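Local coordinates for aldehyde dehydrogenase (Trypanosoma brucei, PDB 5MYP), which probably oxidises aldehydes to the corresponding carboxylic acids with NAD+ as electron acceptor, as members of the aldehyde dehydrogenase family do, at residues V19-C24 / L190-D195; L162-L167 / I178-V183; R246-K251 / D277-A282; T258-D263 / D421-A426. All coordinates share one frame; numbering follows the deposited sequence.

Interaction 1: V19-C24 / L190-D195; sequences VIVSKC and LKERFD. Unlike the reference sequence in segment 19-24: V19 (reference Thr).
The ring of F194 meets V21 through its outer end, where CZ lies 3.7 Å from V21 CG2; the methyl arrives at a slant to the ring. Behind that contact the same ring packs on V120 and L122 of strand 110-124 and on V149 of strand 147-151, so it lies between the helix and the sheet. The carboxylate of E192 takes no part in the touching. The aliphatic stem does the work instead: CG of E192 sits 3.8 Å from V21 CG2, and CB of E192 is 3.9 Å from V21 CG1. Both methyls of V21 touch both partners, CG2 more closely, and the valine is wedged between glutamate stem and phenyl ring, an arrangement set by a first torsion of 178° that turns CG1 away from the backbone N and leaves CG2 beside it. The fold is the Rossmann-type domain expected of this family, and the contact lays helix 16-29 against the turn between helix 183-191 and strand 196-200. The flat guanidinium group of R193 leads away from the helix and forms a salt bridge with E390 of the second subunit. The carbonyl of R193 turns toward the helix, its O 4.2 Å from V21 CG1, and accepts a hydrogen bond from R25 NH2. R25, one helical turn beyond V21, also forms a salt bridge with D195 through NH1.

Interaction 2: L162-L167 / I178-V183; sequences LLTKLL and IVNGGV
T164 and N180 meet through a single, nearly straight hydrogen bond: ND2 of N180 donates to OG1 of T164 over 2.8 Å with an angle of 164° at the hydrogen. The hydroxyl oxygen lies close to the amide plane of N180, only 11° out of it, and the two side chains reach toward each other from opposite directions. CG2 of T164 also sits against the amide, 3.4 Å from N180 ND2. Alongside this polar pair runs an apolar one, in which CD1 of I178 approaches CD2 of L167 at 3.6 Å and reaches the helix backbone at T164 CA, 4.0 Å away. CG2 of I178 touches T164 OG1 at 3.8 Å, so the isoleucine spans both halves of the contact.

A second shell holds these groups. T164 keeps OG1 beside its backbone N (chi1 -61°), from where the hydroxyl also hydrogen-bonds the carbonyl of A160 one turn earlier; two bonds therefore grip that oxygen. On the facing segment, the backbone N of N180 is bonded to T12 OG1, while P9 and P152 pack on the asparagine side chain. L167 is backed by L46 and L49 of helix 36-52, and both L167 and I178 rest on I150. Further along, G182 occupies the N-cap of helix 183-191, its N bonded to E185 OE1. The whole is the returning half of a beta-alpha-beta crossover: helix 157-170 links the parallel neighbours 147-151 and 176-178 and packs against the end of the second strand, as in Rossmann-type domains.

Interaction 3: R246-K251 / D277-A282; sequences RIMWGK and DALAEA
Where M248 and L279 meet, the two short helical segments approach to 9.2 Å between axes and cross at -54°, the CA atoms of this pair being 6.3 Å apart. Apolar side chains fill the crossing. CD2 of L279 does most of the reaching: it comes to 3.9 Å from CG2 of I247, and the methyl CE of M248 lies 4.0 Å from the same L279 CD2. I247 and M248 are adjacent on their helix, so the leucine branch is held by two consecutive side chains. M248 folds back on itself, bent at both chi2 (51°) and chi3 (58°), and its CE thereby rests 3.7 Å from the carbonyl O of L279. The base of the same side chain does something different: the methyl of A282, one turn beyond L279, packs on it, with M248 CB set 3.9 Å from A282 CB.

Under the pair lies the sheet: I247 and L279 both pack on L371 of strand 370-376, L279 also touches I351, and M248 touches P349. On another side of helix 240-252, W249 forms a cation-pi contact with R473 and an edge-to-face stack with F474, both of the second subunit. Helix 240-252 joins the parallel strands 229-232 and 264-268, and helix 272-287 follows directly after the latter; such side-by-side helices covering a largely parallel sheet are the alpha/beta layering of the catalytic domain in aldehyde dehydrogenases.

Interaction 4: T258-D263 / D421-A426; sequences TCIAPD and DVVVHA
I260 plugs into V423, H425 and A426 from the loop of the presumed catalytic cysteine, C259, in the aldehyde dehydrogenase fold. That loop opens with a type I beta turn, closed by a 3.1 Å hydrogen bond from A261 N to T258 O. T258 begins it, with OG1 hydrogen-bonded to Y129 OH. C259 follows, predicted to be the active-site nucleophile; it was modelled in two conformers and packs on F367 and L393, turned away from the 421-426 segment. I260, the next residue, carries the contact. Its CG1 stands between the backbone N and the carbonyl carbon (chi1 54°), which sends CD1 toward the 421-426 segment. There the methyl lies 3.6 Å from both V423 O and A426 CB, 3.9 Å from V423 CG1, and 3.9 Å from H425 CE1, meeting the imidazole at a slant. The carbonyl of I260 is used as well: V423 CG2 rests 3.5 Å from I260 O, and the same oxygen is hydrogen-bonded to Y396 OH. The side chain of I260 is about 7 Å from that of E223, the other predicted active-site residue. The ring of P262 lies near V422 and V423 at the margin of the contact, and D263 ends the segment with a salt bridge to K227.

On the facing segment V423 lies at the centre of a gamma turn, V424 N bonding to V422 O. Just before it, D421 OD1, salt-bridged to R473 of the second subunit, accepts V422 N at 2.8 Å through its anti lone pair.

How the interactions relate
The four contacts fall into two pairs, one for each sheet of the chain. Interactions 1 and 2 lie around the N-terminal, Rossmann-type sheet, their centres 16 Å apart; they touch where I20 CD1 meets I178 O at 3.6 Å, and both segments of interaction 2 fall between those of interaction 1 in sequence. Interactions 3 and 4 follow later, beside the second sheet, 13 Å apart. Their segments alternate along the chain, and K251 NZ probably hydrogen-bonds P262 O, which links helix 240-252 to the loop that follows the predicted catalytic cysteine. Interactions 1 and 3 are 46 Å apart on opposite sides of the chain's centre, yet both, like interaction 4, reach the second subunit.

Interaction 1: V19-C24 / L190-D195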
loop_
_atom_site.group_PDB
_atom_site.type_symbol
_atom_site.label_atom_id
_atom_site.label_comp_id
_atom_site.label_asym_id
_atom_site.label_seq_id
_atom_site.Cartn_x
_atom_site.Cartn_y
_atom_site.Cartn_z
ATOM N N VAL A 19 -2.919 21.278 17.804
ATOM C CA VAL A 19 -2.452 22.558 17.249
ATOM C C VAL A 19 -1.293 22.329 16.278
ATOM O O VAL A 19 -1.279 22.893 15.186
ATOM C CB VAL A 19 -2.020 23.552 18.361
ATOM C CG1 VAL A 19 -1.503 24.859 17.758
ATOM C CG2 VAL A 19 -3.178 23.825 19.315
ATOM N N ILE A 20 -0.338 21.495 16.691
ATOM C CA ILE A 20 0.820 21.130 15.873
ATOM C C ILE A 20 0.373 20.498 14.546
ATOM O O ILE A 20 0.822 20.925 13.477
ATOM C CB ILE A 20 1.782 20.189 16.648
ATOM C CG1 ILE A 20 2.500 20.972 17.755
ATOM C CG2 ILE A 20 2.820 19.543 15.730
ATOM C CD1 ILE A 20 3.136 20.110 18.826
ATOM N N VAL A 21 -0.519 19.509 14.620
ATOM C CA VAL A 21 -1.018 18.839 13.407
ATOM C C VAL A 21 -1.813 19.811 12.526
ATOM O O VAL A 21 -1.627 19.824 11.313
ATOM C CB VAL A 21 -1.859 17.575 13.725
ATOM C CG1 VAL A 21 -2.399 16.939 12.439
ATOM C CG2 VAL A 21 -1.024 16.556 14.500
ATOM N N SER A 22 -2.673 20.621 13.146
ATOM C CA SER A 22 -3.491 21.609 12.437
ATOM C C SER A 22 -2.655 22.638 11.669
ATOM O O SER A 22 -3.005 23.009 10.551
ATOM C CB SER A 22 -4.413 22.336 13.420
ATOM O OG SER A 22 -5.157 23.339 12.761
ATOM N N LYS A 23 -1.562 23.093 12.281
ATOM C CA LYS A 23 -0.638 24.031 11.630
ATOM C C LYS A 23 0.024 23.404 10.399
ATOM O O LYS A 23 0.146 24.057 9.364
ATOM C CB LYS A 23 0.433 24.531 12.612
ATOM C CG LYS A 23 -0.038 25.627 13.544
ATOM C CD LYS A 23 1.067 26.043 14.511
ATOM C CE LYS A 23 0.542 27.027 15.548
ATOM N NZ LYS A 23 1.452 27.154 16.719
ATOM N N CYS A 24 0.429 22.141 10.514
ATOM C CA CYS A 24 0.985 21.395 9.376
ATOM C C CYS A 24 -0.042 21.167 8.261
ATOM O O CYS A 24 0.287 21.263 7.078
ATOM C CB CYS A 24 1.583 20.060 9.847
ATOM S SG CYS A 24 3.020 20.241 10.936
ATOM N N LEU A 190 -1.853 9.929 17.216
ATOM C CA LEU A 190 -2.564 8.948 16.377
ATOM C C LEU A 190 -4.087 9.160 16.231
ATOM O O LEU A 190 -4.694 8.601 15.308
ATOM C CB LEU A 190 -2.257 7.516 16.840
ATOM C CG LEU A 190 -0.866 6.990 16.456
ATOM C CD1 LEU A 190 -0.551 5.695 17.186
ATOM C CD2 LEU A 190 -0.710 6.794 14.954
ATOM N N LYS A 191 -4.694 9.941 17.126
ATOM C CA LYS A 191 -6.086 10.366 16.967
ATOM C C LYS A 191 -6.262 11.436 15.887
ATOM O O LYS A 191 -7.351 11.578 15.332
ATOM C CB LYS A 191 -6.647 10.885 18.292
ATOM C CG LYS A 191 -6.733 9.819 19.368
ATOM C CD LYS A 191 -7.864 10.099 20.348
ATOM C CE LYS A 191 -7.735 11.476 20.977
ATOM N NZ LYS A 191 -8.330 12.545 20.129
ATOM N N GLU A 192 -5.200 12.193 15.602
ATOM C CA GLU A 192 -5.241 13.246 14.572
ATOM C C GLU A 192 -5.202 12.624 13.173
ATOM O O GLU A 192 -4.668 11.522 12.987
ATOM C CB GLU A 192 -4.077 14.221 14.743
ATOM C CG GLU A 192 -4.025 14.936 16.094
ATOM C CD GLU A 192 -5.261 15.763 16.382
ATOM O OE1 GLU A 192 -5.781 16.420 15.456
ATOM O OE2 GLU A 192 -5.716 15.749 17.541
ATOM N N ARG A 193 -5.766 13.341 12.203
ATOM C CA ARG A 193 -5.897 12.837 10.839
ATOM C C ARG A 193 -4.650 13.127 10.001
ATOM O O ARG A 193 -4.280 14.289 9.805
ATOM C CB ARG A 193 -7.121 13.441 10.155
ATOM C CG ARG A 193 -7.335 12.891 8.757
ATOM C CD ARG A 193 -8.675 13.285 8.166
ATOM N NE ARG A 193 -8.813 12.757 6.814
ATOM C CZ ARG A 193 -9.874 12.938 6.035
ATOM N NH1 ARG A 193 -10.916 13.634 6.472
ATOM N NH2 ARG A 193 -9.889 12.415 4.818
ATOM N N PHE A 194 -4.017 12.059 9.518
ATOM C CA PHE A 194 -2.904 12.152 8.573
ATOM C C PHE A 194 -3.295 11.478 7.266
ATOM O O PHE A 194 -4.250 10.696 7.214
ATOM C CB PHE A 194 -1.663 11.487 9.152
ATOM C CG PHE A 194 -1.124 12.186 10.359
ATOM C CD1 PHE A 194 -0.299 13.296 10.221
ATOM C CD2 PHE A 194 -1.458 11.754 11.641
ATOM C CE1 PHE A 194 0.196 13.957 11.337
ATOM C CE2 PHE A 194 -0.961 12.407 12.759
ATOM C CZ PHE A 194 -0.135 13.509 12.609
ATOM N N ASP A 195 -2.545 11.787 6.217
ATOM C CA ASP A 195 -2.763 11.200 4.896
ATOM C C ASP A 195 -1.858 10.004 4.618
ATOM O O ASP A 195 -2.084 9.268 3.661
ATOM C CB ASP A 195 -2.622 12.280 3.832
ATOM C CG ASP A 195 -3.600 13.409 4.059
ATOM O OD1 ASP A 195 -4.787 13.236 3.707
ATOM O OD2 ASP A 195 -3.192 14.443 4.641
#

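Interaction 2: L162-L167 / I178-V183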
loop_
_atom_site.group_PDB
_atom_site.type_symbol
_atom_site.label_atom_id
_atom_site.label_comp_id
_atom_site.label_asym_id
_atom_site.label_seq_id
_atom_site.Cartn_x
_atom_site.Cartn_y
_atom_site.Cartn_z
ATOM N N LEU A 162 18.313 16.761 21.023
ATOM C CA LEU A 162 19.144 17.484 20.053
ATOM C C LEU A 162 18.396 17.776 18.747
ATOM O O LEU A 162 18.445 18.894 18.239
ATOM C CB LEU A 162 20.434 16.709 19.754
ATOM C CG LEU A 162 21.460 17.397 18.844
ATOM C CD1 LEU A 162 21.889 18.747 19.402
ATOM C CD2 LEU A 162 22.669 16.501 18.633
ATOM N N LEU A 163 17.718 16.766 18.208
ATOM C CA LEU A 163 16.937 16.934 16.977
ATOM C C LEU A 163 15.807 17.943 17.162
ATOM O O LEU A 163 15.552 18.758 16.279
ATOM C CB LEU A 163 16.359 15.592 16.513
ATOM C CG LEU A 163 15.567 15.588 15.198
ATOM C CD1 LEU A 163 16.431 16.036 14.020
ATOM C CD2 LEU A 163 14.985 14.212 14.955
ATOM N N THR A 164 15.127 17.875 18.303
ATOM C CA THR A 164 14.048 18.814 18.627
ATOM C C THR A 164 14.575 20.251 18.733
ATOM O O THR A 164 13.936 21.174 18.246
ATOM C CB THR A 164 13.310 18.389 19.914
ATOM O OG1 THR A 164 12.721 17.093 19.708
ATOM C CG2 THR A 164 12.218 19.381 20.293
ATOM N N LYS A 165 15.746 20.426 19.339
ATOM C CA LYS A 165 16.402 21.737 19.413
ATOM C C LYS A 165 16.806 22.260 18.022
ATOM O O LYS A 165 16.539 23.417 17.690
ATOM C CB LYS A 165 17.636 21.669 20.328
ATOM C CG LYS A 165 18.359 23.004 20.507
ATOM C CD LYS A 165 19.650 22.885 21.302
ATOM C CE LYS A 165 20.578 24.055 20.994
ATOM N NZ LYS A 165 21.697 24.202 21.970
ATOM N N LEU A 166 17.433 21.403 17.217
ATOM C CA LEU A 166 18.040 21.833 15.947
ATOM C C LEU A 166 17.059 21.991 14.791
ATOM O O LEU A 166 17.201 22.916 14.004
ATOM C CB LEU A 166 19.157 20.874 15.523
ATOM C CG LEU A 166 20.428 20.874 16.370
ATOM C CD1 LEU A 166 21.336 19.746 15.915
ATOM C CD2 LEU A 166 21.158 22.205 16.287
ATOM N N LEU A 167 16.078 21.095 14.687
ATOM C CA LEU A 167 15.224 21.020 13.492
ATOM C C LEU A 167 14.516 22.341 13.119
ATOM O O LEU A 167 14.559 22.733 11.947
ATOM C CB LEU A 167 14.218 19.856 13.600
ATOM C CG LEU A 167 13.391 19.491 12.362
ATOM C CD1 LEU A 167 14.292 19.063 11.218
ATOM C CD2 LEU A 167 12.394 18.397 12.724
ATOM N N ILE A 178 6.791 18.568 15.510
ATOM C CA ILE A 178 7.429 17.562 16.362
ATOM C C ILE A 178 6.542 17.274 17.572
ATOM O O ILE A 178 6.080 18.202 18.240
ATOM C CB ILE A 178 8.833 18.001 16.838
ATOM C CG1 ILE A 178 9.720 18.397 15.638
ATOM C CG2 ILE A 178 9.490 16.884 17.649
ATOM C CD1 ILE A 178 11.058 19.003 16.017
ATOM N N VAL A 179 6.294 15.990 17.829
ATOM C CA VAL A 179 5.604 15.547 19.042
ATOM C C VAL A 179 6.569 14.650 19.809
ATOM O O VAL A 179 7.018 13.637 19.284
ATOM C CB VAL A 179 4.291 14.796 18.724
ATOM C CG1 VAL A 179 3.672 14.214 19.994
ATOM C CG2 VAL A 179 3.300 15.722 18.037
ATOM N N ASN A 180 6.870 15.022 21.051
ATOM C CA ASN A 180 7.781 14.273 21.908
ATOM C C ASN A 180 7.004 13.629 23.051
ATOM O O ASN A 180 6.079 14.233 23.597
ATOM C CB ASN A 180 8.881 15.198 22.463
ATOM C CG ASN A 180 10.037 15.381 21.489
ATOM O OD1 ASN A 180 10.679 14.409 21.119
ATOM N ND2 ASN A 180 10.310 16.624 21.078
ATOM N N GLY A 181 7.383 12.397 23.387
ATOM C CA GLY A 181 6.805 11.678 24.522
ATOM C C GLY A 181 6.723 10.184 24.307
ATOM O O GLY A 181 7.319 9.651 23.373
ATOM N N GLY A 182 5.960 9.518 25.169
ATOM C CA GLY A 182 5.816 8.060 25.152
ATOM C C GLY A 182 4.445 7.650 24.639
ATOM O O GLY A 182 3.962 8.186 23.638
ATOM N N VAL A 183 3.814 6.710 25.342
ATOM C CA VAL A 183 2.552 6.115 24.902
ATOM C C VAL A 183 1.419 7.135 24.886
ATOM O O VAL A 183 0.648 7.178 23.928
ATOM C CB VAL A 183 2.165 4.890 25.776
ATOM C CG1 VAL A 183 0.765 4.375 25.444
ATOM C CG2 VAL A 183 3.189 3.776 25.580
#

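Interaction 3: R246-K251 / D277-A282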
loop_
_atom_site.group_PDB
_atom_site.type_symbol
_atom_site.label_atom_id
_atom_site.label_comp_id
_atom_site.label_asym_id
_atom_site.label_seq_id
_atom_site.Cartn_x
_atom_site.Cartn_y
_atom_site.Cartn_z
ATOM N N ARG A 246 31.633 -11.090 7.787
ATOM C CA ARG A 246 30.413 -10.387 7.383
ATOM C C ARG A 246 29.255 -10.654 8.349
ATOM O O ARG A 246 28.575 -9.715 8.769
ATOM C CB ARG A 246 30.040 -10.734 5.940
ATOM C CG ARG A 246 31.019 -10.119 4.951
ATOM C CD ARG A 246 30.831 -10.585 3.520
ATOM N NE ARG A 246 31.842 -9.973 2.653
ATOM C CZ ARG A 246 31.887 -10.068 1.323
ATOM N NH1 ARG A 246 30.970 -10.756 0.646
ATOM N NH2 ARG A 246 32.872 -9.465 0.657
ATOM N N ILE A 247 29.062 -11.922 8.720
ATOM C CA ILE A 247 28.013 -12.300 9.681
ATOM C C ILE A 247 28.264 -11.635 11.038
ATOM O O ILE A 247 27.354 -11.034 11.612
ATOM C CB ILE A 247 27.904 -13.839 9.855
ATOM C CG1 ILE A 247 27.399 -14.485 8.562
ATOM C CG2 ILE A 247 26.966 -14.204 11.011
ATOM C CD1 ILE A 247 27.592 -15.988 8.482
ATOM N N MET A 248 29.498 -11.736 11.534
ATOM C CA MET A 248 29.851 -11.203 12.850
ATOM C C MET A 248 29.748 -9.677 12.893
ATOM O O MET A 248 29.289 -9.123 13.890
ATOM C CB MET A 248 31.255 -11.674 13.265
ATOM C CG MET A 248 31.697 -11.289 14.671
ATOM S SD MET A 248 30.540 -11.683 16.006
ATOM C CE MET A 248 30.381 -13.453 15.811
ATOM N N TRP A 249 30.158 -9.007 11.815
ATOM C CA TRP A 249 29.989 -7.549 11.712
ATOM C C TRP A 249 28.514 -7.150 11.841
ATOM O O TRP A 249 28.177 -6.262 12.620
ATOM C CB TRP A 249 30.564 -6.998 10.396
ATOM C CG TRP A 249 30.119 -5.587 10.134
ATOM C CD1 TRP A 249 30.580 -4.457 10.741
ATOM C CD2 TRP A 249 29.090 -5.168 9.235
ATOM N NE1 TRP A 249 29.913 -3.354 10.265
ATOM C CE2 TRP A 249 28.990 -3.763 9.339
ATOM C CE3 TRP A 249 28.240 -5.842 8.350
ATOM C CZ2 TRP A 249 28.079 -3.020 8.584
ATOM C CZ3 TRP A 249 27.332 -5.101 7.602
ATOM C CH2 TRP A 249 27.263 -3.705 7.721
ATOM N N GLY A 250 27.651 -7.816 11.075
ATOM C CA GLY A 250 26.202 -7.567 11.120
ATOM C C GLY A 250 25.580 -7.758 12.494
ATOM O O GLY A 250 24.591 -7.102 12.826
ATOM N N LYS A 251 26.156 -8.660 13.284
ATOM C CA LYS A 251 25.715 -8.916 14.655
ATOM C C LYS A 251 26.296 -7.922 15.661
ATOM O O LYS A 251 25.611 -7.530 16.604
ATOM C CB LYS A 251 26.098 -10.348 15.056
ATOM C CG LYS A 251 25.366 -10.897 16.270
ATOM C CD LYS A 251 23.865 -10.923 16.045
ATOM C CE LYS A 251 23.178 -11.992 16.872
ATOM N NZ LYS A 251 21.708 -11.984 16.643
ATOM N N ASP A 277 34.207 -21.738 14.584
ATOM C CA ASP A 277 35.594 -21.319 14.822
ATOM C C ASP A 277 35.923 -20.002 14.117
ATOM O O ASP A 277 36.551 -19.126 14.710
ATOM C CB ASP A 277 36.585 -22.403 14.373
ATOM C CG ASP A 277 36.577 -23.633 15.280
ATOM O OD1 ASP A 277 35.821 -23.677 16.277
ATOM O OD2 ASP A 277 37.349 -24.571 14.989
ATOM N N ALA A 278 35.494 -19.866 12.862
ATOM C CA ALA A 278 35.710 -18.634 12.094
ATOM C C ALA A 278 34.982 -17.435 12.708
ATOM O O ALA A 278 35.541 -16.340 12.778
ATOM C CB ALA A 278 35.292 -18.824 10.643
ATOM N N LEU A 279 33.743 -17.645 13.153
ATOM C CA LEU A 279 32.984 -16.604 13.872
ATOM C C LEU A 279 33.687 -16.165 15.159
ATOM O O LEU A 279 33.723 -14.972 15.471
ATOM C CB LEU A 279 31.553 -17.076 14.182
ATOM C CG LEU A 279 30.584 -17.160 12.992
ATOM C CD1 LEU A 279 29.334 -17.951 13.350
ATOM C CD2 LEU A 279 30.203 -15.770 12.503
ATOM N N ALA A 280 34.246 -17.129 15.891
ATOM C CA ALA A 280 35.020 -16.841 17.105
ATOM C C ALA A 280 36.236 -15.968 16.800
ATOM O O ALA A 280 36.491 -14.999 17.511
ATOM C CB ALA A 280 35.460 -18.129 17.793
ATOM N N GLU A 281 36.968 -16.305 15.740
ATOM C CA GLU A 281 38.129 -15.511 15.322
ATOM C C GLU A 281 37.740 -14.101 14.889
ATOM O O GLU A 281 38.404 -13.138 15.275
ATOM C CB GLU A 281 38.918 -16.209 14.200
ATOM C CG GLU A 281 39.640 -17.483 14.630
ATOM C CD GLU A 281 40.568 -17.274 15.819
ATOM O OE1 GLU A 281 41.380 -16.321 15.784
ATOM O OE2 GLU A 281 40.480 -18.054 16.794
ATOM N N ALA A 282 36.665 -13.987 14.106
ATOM C CA ALA A 282 36.140 -12.681 13.690
ATOM C C ALA A 282 35.755 -11.809 14.890
ATOM O O ALA A 282 36.063 -10.614 14.914
ATOM C CB ALA A 282 34.947 -12.858 12.760
#

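Interaction 4: T258-D263 / D421-A426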
loop_
_atom_site.group_PDB
_atom_site.type_symbol
_atom_site.label_atom_id
_atom_site.label_comp_id
_atom_site.label_asym_id
_atom_site.label_seq_id
_atom_site.Cartn_x
_atom_site.Cartn_y
_atom_site.Cartn_z
ATOM N N THR A 258 19.327 -4.528 15.554
ATOM C CA THR A 258 19.050 -4.073 14.196
ATOM C C THR A 258 17.971 -4.996 13.629
ATOM O O THR A 258 18.055 -6.220 13.793
ATOM C CB THR A 258 20.317 -4.149 13.309
ATOM O OG1 THR A 258 21.426 -3.534 13.984
ATOM C CG2 THR A 258 20.110 -3.469 11.960
ATOM N N CYS A 259 16.979 -4.409 12.960
ATOM C CA CYS A 259 15.863 -5.162 12.372
ATOM C C CYS A 259 16.272 -6.126 11.258
ATOM O O CYS A 259 15.523 -7.053 10.939
ATOM C CB CYS A 259 14.802 -4.199 11.851
ATOM S SG CYS A 259 13.818 -3.471 13.178
ATOM N N ILE A 260 17.454 -5.903 10.681
ATOM C CA ILE A 260 18.025 -6.761 9.633
ATOM C C ILE A 260 19.332 -7.436 10.095
ATOM O O ILE A 260 20.121 -7.911 9.278
ATOM C CB ILE A 260 18.239 -5.963 8.317
ATOM C CG1 ILE A 260 19.084 -4.696 8.544
ATOM C CG2 ILE A 260 16.890 -5.592 7.702
ATOM C CD1 ILE A 260 19.454 -3.960 7.278
ATOM N N ALA A 261 19.553 -7.503 11.408
ATOM C CA ALA A 261 20.716 -8.211 11.948
ATOM C C ALA A 261 20.567 -9.701 11.651
ATOM O O ALA A 261 19.447 -10.196 11.563
ATOM C CB ALA A 261 20.842 -7.998 13.447
ATOM N N PRO A 262 21.695 -10.417 11.481
ATOM C CA PRO A 262 21.593 -11.873 11.412
ATOM C C PRO A 262 21.059 -12.400 12.743
ATOM O O PRO A 262 21.691 -12.216 13.779
ATOM C CB PRO A 262 23.037 -12.324 11.135
ATOM C CG PRO A 262 23.901 -11.192 11.551
ATOM C CD PRO A 262 23.090 -9.944 11.387
ATOM N N ASP A 263 19.868 -12.988 12.714
ATOM C CA ASP A 263 19.196 -13.423 13.934
ATOM C C ASP A 263 19.709 -14.799 14.330
ATOM O O ASP A 263 20.084 -15.001 15.480
ATOM C CB ASP A 263 17.678 -13.435 13.747
ATOM C CG ASP A 263 16.935 -13.778 15.025
ATOM O OD1 ASP A 263 16.817 -14.983 15.337
ATOM O OD2 ASP A 263 16.461 -12.851 15.713
ATOM N N ASP A 421 26.412 -11.684 1.871
ATOM C CA ASP A 421 26.622 -10.580 2.809
ATOM C C ASP A 421 25.382 -10.394 3.678
ATOM O O ASP A 421 24.370 -11.069 3.475
ATOM C CB ASP A 421 26.958 -9.274 2.056
ATOM C CG ASP A 421 28.006 -8.425 2.774
ATOM O OD1 ASP A 421 28.010 -8.380 4.025
ATOM O OD2 ASP A 421 28.833 -7.793 2.086
ATOM N N VAL A 422 25.481 -9.491 4.649
ATOM C CA VAL A 422 24.364 -9.134 5.529
ATOM C C VAL A 422 24.270 -7.611 5.652
ATOM O O VAL A 422 25.275 -6.917 5.489
ATOM C CB VAL A 422 24.504 -9.781 6.931
ATOM C CG1 VAL A 422 24.632 -11.298 6.820
ATOM C CG2 VAL A 422 25.691 -9.210 7.706
ATOM N N VAL A 423 23.058 -7.096 5.874
ATOM C CA VAL A 423 22.803 -5.693 6.278
ATOM C C VAL A 423 23.022 -4.628 5.181
ATOM O O VAL A 423 22.229 -3.691 5.075
ATOM C CB VAL A 423 23.565 -5.320 7.585
ATOM C CG1 VAL A 423 23.288 -3.883 8.010
ATOM C CG2 VAL A 423 23.186 -6.279 8.707
ATOM N N VAL A 424 24.064 -4.787 4.363
ATOM C CA VAL A 424 24.514 -3.736 3.421
ATOM C C VAL A 424 23.490 -3.292 2.365
ATOM O O VAL A 424 23.586 -2.173 1.840
ATOM C CB VAL A 424 25.840 -4.116 2.706
ATOM C CG1 VAL A 424 26.981 -4.213 3.714
ATOM C CG2 VAL A 424 25.708 -5.401 1.884
ATOM N N HIS A 425 22.531 -4.162 2.049
ATOM C CA HIS A 425 21.436 -3.824 1.124
ATOM C C HIS A 425 20.591 -2.622 1.557
ATOM O O HIS A 425 20.013 -1.953 0.706
ATOM C CB HIS A 425 20.520 -5.038 0.886
ATOM C CG HIS A 425 19.683 -5.417 2.071
ATOM N ND1 HIS A 425 20.225 -5.904 3.240
ATOM C CD2 HIS A 425 18.342 -5.393 2.260
ATOM C CE1 HIS A 425 19.254 -6.156 4.101
ATOM N NE2 HIS A 425 18.103 -5.848 3.532
ATOM N N ALA A 426 20.513 -2.360 2.865
ATOM C CA ALA A 426 19.773 -1.203 3.394
ATOM C C ALA A 426 20.293 0.147 2.878
ATOM O O ALA A 426 19.511 1.082 2.704
ATOM C CB ALA A 426 19.781 -1.221 4.913
#